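Local coordinates for protein CmeC (Campylobacter jejuni, PDB 4MT4) that forms a trimeric outer-membrane channel of the outer membrane factor family and probably serves as the exit duct for substrates of a drug efflux system, at residues L282-F296 and I340-A354. Residues are numbered along the deposited sequence; the frame is centred on the assembly and turned at random.
Sequences LTQQNYLVGVARTAF and IYQNVNLAKLNKDEA. With SO4 (sulfate ion), chain M.
Val289 meets Ala347, and Ala292 meets Val344, where helix 282-293 runs antiparallel to helix 340-354 (172° between directions) with axes only 8.3 Å apart. Small residues allow that spacing: the methyls CB of Ala292 and CB of Ala347 touch at 3.7 Å in the middle. Beside them CG2 of Val344 rests on the carbonyl O of Ala292, and its CG1 on CG of Arg293, whose guanidinium turns one face to CG1 of Val289 and hydrogen-bonds the carbonyl of Leu3 in the N-terminal stretch.

At the C-terminal end of 282-296, Phe296 lies flat over Ile340: the methyl CG2 sits 3.5 Å from the ring centroid and 8° off its normal, a CH-pi contact, and it also touches CB of Ala295. With CG2 anti to the backbone N, that methyl is carried over the ring, while CG1 passes beside a sulfate and CD1 reaches the carbonyl O of Ala295. The sulfate, probably from the crystallisation liquor, is held by N of Ile340 at 2.6 Å from its O3, and by N of Gly338.

Toward the other end the contact turns polar. Lys351, extended beyond CG, lies alongside Asn286, and its NZ donates to OD1 at 3.0 Å, tilted 19° from the carbonyl plane; ND2 of the same amide binds the carbonyl of Pro5. One water donates to the carbonyl O atoms of both Gln285 and Ala347; a second links OE1 of Gln285 to ND2 of Asn350. CD1 of Leu282 and CB of Ala354 close this end at 4.0 Å.

The two helices flank a beta hairpin of the membrane barrel, so this apolar seam, with one water between backbone carbonyls, another between side-chain amides, and a lysine-asparagine bond on the other side, ties together the helical bases of its two strands.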
loop_
_atom_site.group_PDB
_atom_site.type_symbol
_atom_site.label_atom_id
_atom_site.label_comp_id
_atom_site.label_asym_id
_atom_site.label_seq_id
_atom_site.Cartn_x
_atom_site.Cartn_y
_atom_site.Cartn_z
ATOM N N LEU B 282 3.877 5.520 -20.609
ATOM C CA LEU B 282 3.484 6.833 -21.106
ATOM C C LEU B 282 3.087 6.767 -22.580
ATOM O O LEU B 282 2.079 7.350 -22.980
ATOM C CB LEU B 282 4.613 7.845 -20.906
ATOM C CG LEU B 282 4.422 9.229 -21.533
ATOM C CD1 LEU B 282 3.144 9.889 -21.030
ATOM C CD2 LEU B 282 5.631 10.109 -21.262
ATOM N N THR B 283 3.873 6.053 -23.384
ATOM C CA THR B 283 3.552 5.877 -24.803
ATOM C C THR B 283 2.295 5.037 -24.959
ATOM O O THR B 283 1.557 5.178 -25.930
ATOM C CB THR B 283 4.690 5.194 -25.586
ATOM O OG1 THR B 283 4.424 3.790 -25.689
ATOM C CG2 THR B 283 6.024 5.402 -24.896
ATOM N N GLN B 284 2.071 4.152 -23.994
ATOM C CA GLN B 284 0.886 3.306 -23.990
ATOM C C GLN B 284 -0.374 4.156 -23.892
ATOM O O GLN B 284 -1.319 3.974 -24.658
ATOM C CB GLN B 284 0.941 2.309 -22.833
ATOM C CG GLN B 284 -0.323 1.486 -22.673
ATOM C CD GLN B 284 -0.236 0.502 -21.523
ATOM O OE1 GLN B 284 0.433 0.757 -20.521
ATOM N NE2 GLN B 284 -0.912 -0.631 -21.663
ATOM N N GLN B 285 -0.373 5.090 -22.948
ATOM C CA GLN B 285 -1.500 5.996 -22.754
ATOM C C GLN B 285 -1.640 6.953 -23.933
ATOM O O GLN B 285 -2.746 7.373 -24.274
ATOM C CB GLN B 285 -1.339 6.782 -21.451
ATOM C CG GLN B 285 -1.358 5.915 -20.201
ATOM C CD GLN B 285 -2.665 5.163 -20.042
ATOM O OE1 GLN B 285 -3.744 5.719 -20.251
ATOM N NE2 GLN B 285 -2.575 3.888 -19.680
ATOM N N ASN B 286 -0.514 7.292 -24.552
ATOM C CA ASN B 286 -0.513 8.182 -25.707
ATOM C C ASN B 286 -1.209 7.539 -26.901
ATOM O O ASN B 286 -1.919 8.207 -27.652
ATOM C CB ASN B 286 0.919 8.572 -26.074
ATOM C CG ASN B 286 0.979 9.543 -27.234
ATOM O OD1 ASN B 286 0.653 10.722 -27.089
ATOM N ND2 ASN B 286 1.405 9.056 -28.393
ATOM N N TYR B 287 -1.002 6.236 -27.066
ATOM C CA TYR B 287 -1.657 5.479 -28.127
ATOM C C TYR B 287 -3.159 5.377 -27.881
ATOM O O TYR B 287 -3.955 5.363 -28.819
ATOM C CB TYR B 287 -1.046 4.079 -28.242
ATOM C CG TYR B 287 0.256 4.035 -29.013
ATOM C CD1 TYR B 287 0.377 4.666 -30.248
ATOM C CD2 TYR B 287 1.367 3.369 -28.506
ATOM C CE1 TYR B 287 1.566 4.628 -30.955
ATOM C CE2 TYR B 287 2.558 3.328 -29.204
ATOM C CZ TYR B 287 2.653 3.957 -30.427
ATOM O OH TYR B 287 3.843 3.911 -31.117
ATOM N N LEU B 288 -3.536 5.306 -26.609
ATOM C CA LEU B 288 -4.939 5.181 -26.229
ATOM C C LEU B 288 -5.698 6.484 -26.444
ATOM O O LEU B 288 -6.926 6.489 -26.519
ATOM C CB LEU B 288 -5.060 4.738 -24.771
ATOM C CG LEU B 288 -4.611 3.302 -24.495
ATOM C CD1 LEU B 288 -4.774 2.957 -23.023
ATOM C CD2 LEU B 288 -5.383 2.326 -25.374
ATOM N N VAL B 289 -4.962 7.587 -26.531
ATOM C CA VAL B 289 -5.561 8.868 -26.879
ATOM C C VAL B 289 -6.068 8.803 -28.315
ATOM O O VAL B 289 -7.173 9.258 -28.619
ATOM C CB VAL B 289 -4.562 10.031 -26.726
ATOM C CG1 VAL B 289 -5.143 11.316 -27.297
ATOM C CG2 VAL B 289 -4.181 10.216 -25.263
ATOM N N GLY B 290 -5.257 8.216 -29.190
ATOM C CA GLY B 290 -5.632 8.034 -30.580
ATOM C C GLY B 290 -6.857 7.152 -30.731
ATOM O O GLY B 290 -7.747 7.452 -31.526
ATOM N N VAL B 291 -6.898 6.066 -29.965
ATOM C CA VAL B 291 -8.033 5.148 -29.968
ATOM C C VAL B 291 -9.327 5.868 -29.600
ATOM O O VAL B 291 -10.372 5.651 -30.216
ATOM C CB VAL B 291 -7.812 3.977 -28.987
ATOM C CG1 VAL B 291 -9.060 3.106 -28.892
ATOM C CG2 VAL B 291 -6.607 3.152 -29.406
ATOM N N ALA B 292 -9.241 6.735 -28.597
ATOM C CA ALA B 292 -10.401 7.471 -28.112
ATOM C C ALA B 292 -10.896 8.482 -29.141
ATOM O O ALA B 292 -12.094 8.750 -29.232
ATOM C CB ALA B 292 -10.069 8.171 -26.804
ATOM N N ARG B 293 -9.971 9.038 -29.918
ATOM C CA ARG B 293 -10.317 10.065 -30.898
ATOM C C ARG B 293 -10.955 9.480 -32.156
ATOM O O ARG B 293 -11.597 10.199 -32.922
ATOM C CB ARG B 293 -9.081 10.885 -31.275
ATOM C CG ARG B 293 -8.535 11.731 -30.130
ATOM C CD ARG B 293 -7.827 12.990 -30.616
ATOM N NE ARG B 293 -6.473 12.734 -31.102
ATOM C CZ ARG B 293 -5.418 13.486 -30.799
ATOM N NH1 ARG B 293 -5.559 14.542 -30.008
ATOM N NH2 ARG B 293 -4.220 13.186 -31.283
ATOM N N THR B 294 -10.782 8.179 -32.365
ATOM C CA THR B 294 -11.359 7.513 -33.531
ATOM C C THR B 294 -12.878 7.413 -33.431
ATOM O O THR B 294 -13.556 7.143 -34.422
ATOM C CB THR B 294 -10.789 6.095 -33.723
ATOM O OG1 THR B 294 -11.039 5.310 -32.551
ATOM C CG2 THR B 294 -9.291 6.144 -33.991
ATOM N N ALA B 295 -13.404 7.627 -32.229
ATOM C CA ALA B 295 -14.842 7.562 -31.988
ATOM C C ALA B 295 -15.586 8.684 -32.708
ATOM O O ALA B 295 -16.779 8.574 -32.978
ATOM C CB ALA B 295 -15.128 7.611 -30.497
ATOM N N PHE B 296 -14.872 9.762 -33.012
ATOM C CA PHE B 296 -15.440 10.885 -33.749
ATOM C C PHE B 296 -15.623 10.558 -35.230
ATOM O O PHE B 296 -16.477 11.137 -35.903
ATOM C CB PHE B 296 -14.552 12.126 -33.608
ATOM C CG PHE B 296 -14.868 12.974 -32.406
ATOM C CD1 PHE B 296 -16.083 13.626 -32.306
ATOM C CD2 PHE B 296 -13.940 13.136 -31.390
ATOM C CE1 PHE B 296 -16.377 14.411 -31.211
ATOM C CE2 PHE B 296 -14.227 13.923 -30.289
ATOM C CZ PHE B 296 -15.448 14.562 -30.201
ATOM N N ILE B 340 -18.456 11.938 -26.449
ATOM C CA ILE B 340 -17.218 11.555 -27.117
ATOM C C ILE B 340 -16.089 12.523 -26.780
ATOM O O ILE B 340 -14.950 12.110 -26.567
ATOM C CB ILE B 340 -17.404 11.495 -28.642
ATOM C CG1 ILE B 340 -18.582 10.586 -28.993
ATOM C CG2 ILE B 340 -16.134 11.007 -29.321
ATOM C CD1 ILE B 340 -18.844 10.483 -30.470
ATOM N N TYR B 341 -16.416 13.810 -26.725
ATOM C CA TYR B 341 -15.438 14.843 -26.403
ATOM C C TYR B 341 -14.842 14.654 -25.008
ATOM O O TYR B 341 -13.649 14.874 -24.803
ATOM C CB TYR B 341 -16.072 16.233 -26.513
ATOM C CG TYR B 341 -15.247 17.337 -25.883
ATOM C CD1 TYR B 341 -14.094 17.807 -26.499
ATOM C CD2 TYR B 341 -15.624 17.911 -24.674
ATOM C CE1 TYR B 341 -13.336 18.814 -25.927
ATOM C CE2 TYR B 341 -14.873 18.918 -24.094
ATOM C CZ TYR B 341 -13.730 19.366 -24.726
ATOM O OH TYR B 341 -12.977 20.368 -24.156
ATOM N N GLN B 342 -15.674 14.241 -24.057
ATOM C CA GLN B 342 -15.222 14.041 -22.685
ATOM C C GLN B 342 -14.474 12.719 -22.529
ATOM O O GLN B 342 -13.659 12.560 -21.619
ATOM C CB GLN B 342 -16.404 14.098 -21.714
ATOM C CG GLN B 342 -17.048 15.479 -21.581
ATOM C CD GLN B 342 -16.150 16.488 -20.888
ATOM O OE1 GLN B 342 -15.087 16.143 -20.371
ATOM N NE2 GLN B 342 -16.577 17.746 -20.873
ATOM N N ASN B 343 -14.752 11.769 -23.416
ATOM C CA ASN B 343 -14.018 10.509 -23.422
ATOM C C ASN B 343 -12.587 10.727 -23.900
ATOM O O ASN B 343 -11.652 10.106 -23.400
ATOM C CB ASN B 343 -14.720 9.473 -24.302
ATOM C CG ASN B 343 -15.417 8.398 -23.492
ATOM O OD1 ASN B 343 -14.769 7.534 -22.903
ATOM N ND2 ASN B 343 -16.745 8.441 -23.463
ATOM N N VAL B 344 -12.431 11.624 -24.871
ATOM C CA VAL B 344 -11.118 12.001 -25.379
ATOM C C VAL B 344 -10.352 12.776 -24.314
ATOM O O VAL B 344 -9.159 12.552 -24.108
ATOM C CB VAL B 344 -11.232 12.852 -26.662
ATOM C CG1 VAL B 344 -9.867 13.379 -27.083
ATOM C CG2 VAL B 344 -11.858 12.041 -27.778
ATOM N N ASN B 345 -11.051 13.687 -23.643
ATOM C CA ASN B 345 -10.483 14.415 -22.514
ATOM C C ASN B 345 -9.975 13.463 -21.437
ATOM O O ASN B 345 -8.863 13.618 -20.934
ATOM C CB ASN B 345 -11.514 15.375 -21.912
ATOM C CG ASN B 345 -11.529 16.728 -22.600
ATOM O OD1 ASN B 345 -11.166 16.849 -23.770
ATOM N ND2 ASN B 345 -11.947 17.756 -21.870
ATOM N N LEU B 346 -10.796 12.474 -21.097
ATOM C CA LEU B 346 -10.439 11.483 -20.090
ATOM C C LEU B 346 -9.187 10.707 -20.495
ATOM O O LEU B 346 -8.331 10.417 -19.661
ATOM C CB LEU B 346 -11.607 10.521 -19.851
ATOM C CG LEU B 346 -11.489 9.556 -18.670
ATOM C CD1 LEU B 346 -11.213 10.325 -17.388
ATOM C CD2 LEU B 346 -12.750 8.713 -18.532
ATOM N N ALA B 347 -9.086 10.381 -21.781
ATOM C CA ALA B 347 -7.934 9.657 -22.306
ATOM C C ALA B 347 -6.681 10.524 -22.287
ATOM O O ALA B 347 -5.574 10.034 -22.056
ATOM C CB ALA B 347 -8.218 9.166 -23.718
ATOM N N LYS B 348 -6.863 11.817 -22.532
ATOM C CA LYS B 348 -5.750 12.759 -22.518
ATOM C C LYS B 348 -5.264 13.008 -21.096
ATOM O O LYS B 348 -4.085 13.274 -20.872
ATOM C CB LYS B 348 -6.161 14.076 -23.187
ATOM C CG LYS B 348 -6.361 13.958 -24.694
ATOM C CD LYS B 348 -7.250 15.061 -25.256
ATOM C CE LYS B 348 -6.487 16.352 -25.494
ATOM N NZ LYS B 348 -7.317 17.340 -26.242
ATOM N N LEU B 349 -6.182 12.919 -20.138
ATOM C CA LEU B 349 -5.840 13.085 -18.731
ATOM C C LEU B 349 -5.112 11.853 -18.199
ATOM O O LEU B 349 -4.260 11.958 -17.318
ATOM C CB LEU B 349 -7.095 13.364 -17.905
ATOM C CG LEU B 349 -7.757 14.722 -18.154
ATOM C CD1 LEU B 349 -9.151 14.772 -17.550
ATOM C CD2 LEU B 349 -6.891 15.846 -17.606
ATOM N N ASN B 350 -5.455 10.686 -18.738
ATOM C CA ASN B 350 -4.761 9.451 -18.389
ATOM C C ASN B 350 -3.316 9.504 -18.859
ATOM O O ASN B 350 -2.413 9.006 -18.190
ATOM C CB ASN B 350 -5.464 8.237 -18.998
ATOM C CG ASN B 350 -6.858 8.027 -18.443
ATOM O OD1 ASN B 350 -7.236 8.627 -17.438
ATOM N ND2 ASN B 350 -7.629 7.162 -19.093
ATOM N N LYS B 351 -3.109 10.117 -20.018
ATOM C CA LYS B 351 -1.770 10.327 -20.547
ATOM C C LYS B 351 -0.991 11.303 -19.672
ATOM O O LYS B 351 0.190 11.093 -19.393
ATOM C CB LYS B 351 -1.832 10.845 -21.984
ATOM C CG LYS B 351 -0.475 11.196 -22.562
ATOM C CD LYS B 351 -0.604 11.970 -23.860
ATOM C CE LYS B 351 0.754 12.465 -24.327
ATOM N NZ LYS B 351 0.661 13.259 -25.582
ATOM N N ASP B 352 -1.660 12.373 -19.250
ATOM C CA ASP B 352 -1.053 13.363 -18.365
ATOM C C ASP B 352 -0.623 12.719 -17.051
ATOM O O ASP B 352 0.442 13.024 -16.518
ATOM C CB ASP B 352 -2.023 14.516 -18.091
ATOM C CG ASP B 352 -2.376 15.298 -19.346
ATOM O OD1 ASP B 352 -1.669 15.146 -20.365
ATOM O OD2 ASP B 352 -3.355 16.072 -19.308
ATOM N N GLU B 353 -1.464 11.830 -16.534
ATOM C CA GLU B 353 -1.164 11.112 -15.300
ATOM C C GLU B 353 0.079 10.246 -15.472
ATOM O O GLU B 353 0.922 10.164 -14.580
ATOM C CB GLU B 353 -2.358 10.255 -14.877
ATOM C CG GLU B 353 -2.125 9.443 -13.613
ATOM C CD GLU B 353 -3.368 8.708 -13.153
ATOM O OE1 GLU B 353 -4.383 8.728 -13.880
ATOM O OE2 GLU B 353 -3.327 8.109 -12.057
ATOM N N ALA B 354 0.192 9.612 -16.635
ATOM C CA ALA B 354 1.343 8.773 -16.939
ATOM C C ALA B 354 2.599 9.619 -17.120
ATOM O O ALA B 354 3.709 9.157 -16.861
ATOM C CB ALA B 354 1.078 7.940 -18.182
HETATM S S SO4 M . -19.686 14.683 -28.618
HETATM O O1 SO4 M . -20.203 14.274 -29.922
HETATM O O2 SO4 M . -20.272 15.971 -28.261
HETATM O O3 SO4 M . -20.036 13.686 -27.612
HETATM O O4 SO4 M . -18.234 14.807 -28.669
HETATM O O HOH W 1 -5.016 7.567 -23.043
HETATM O O HOH W 2 -6.385 6.073 -21.393
#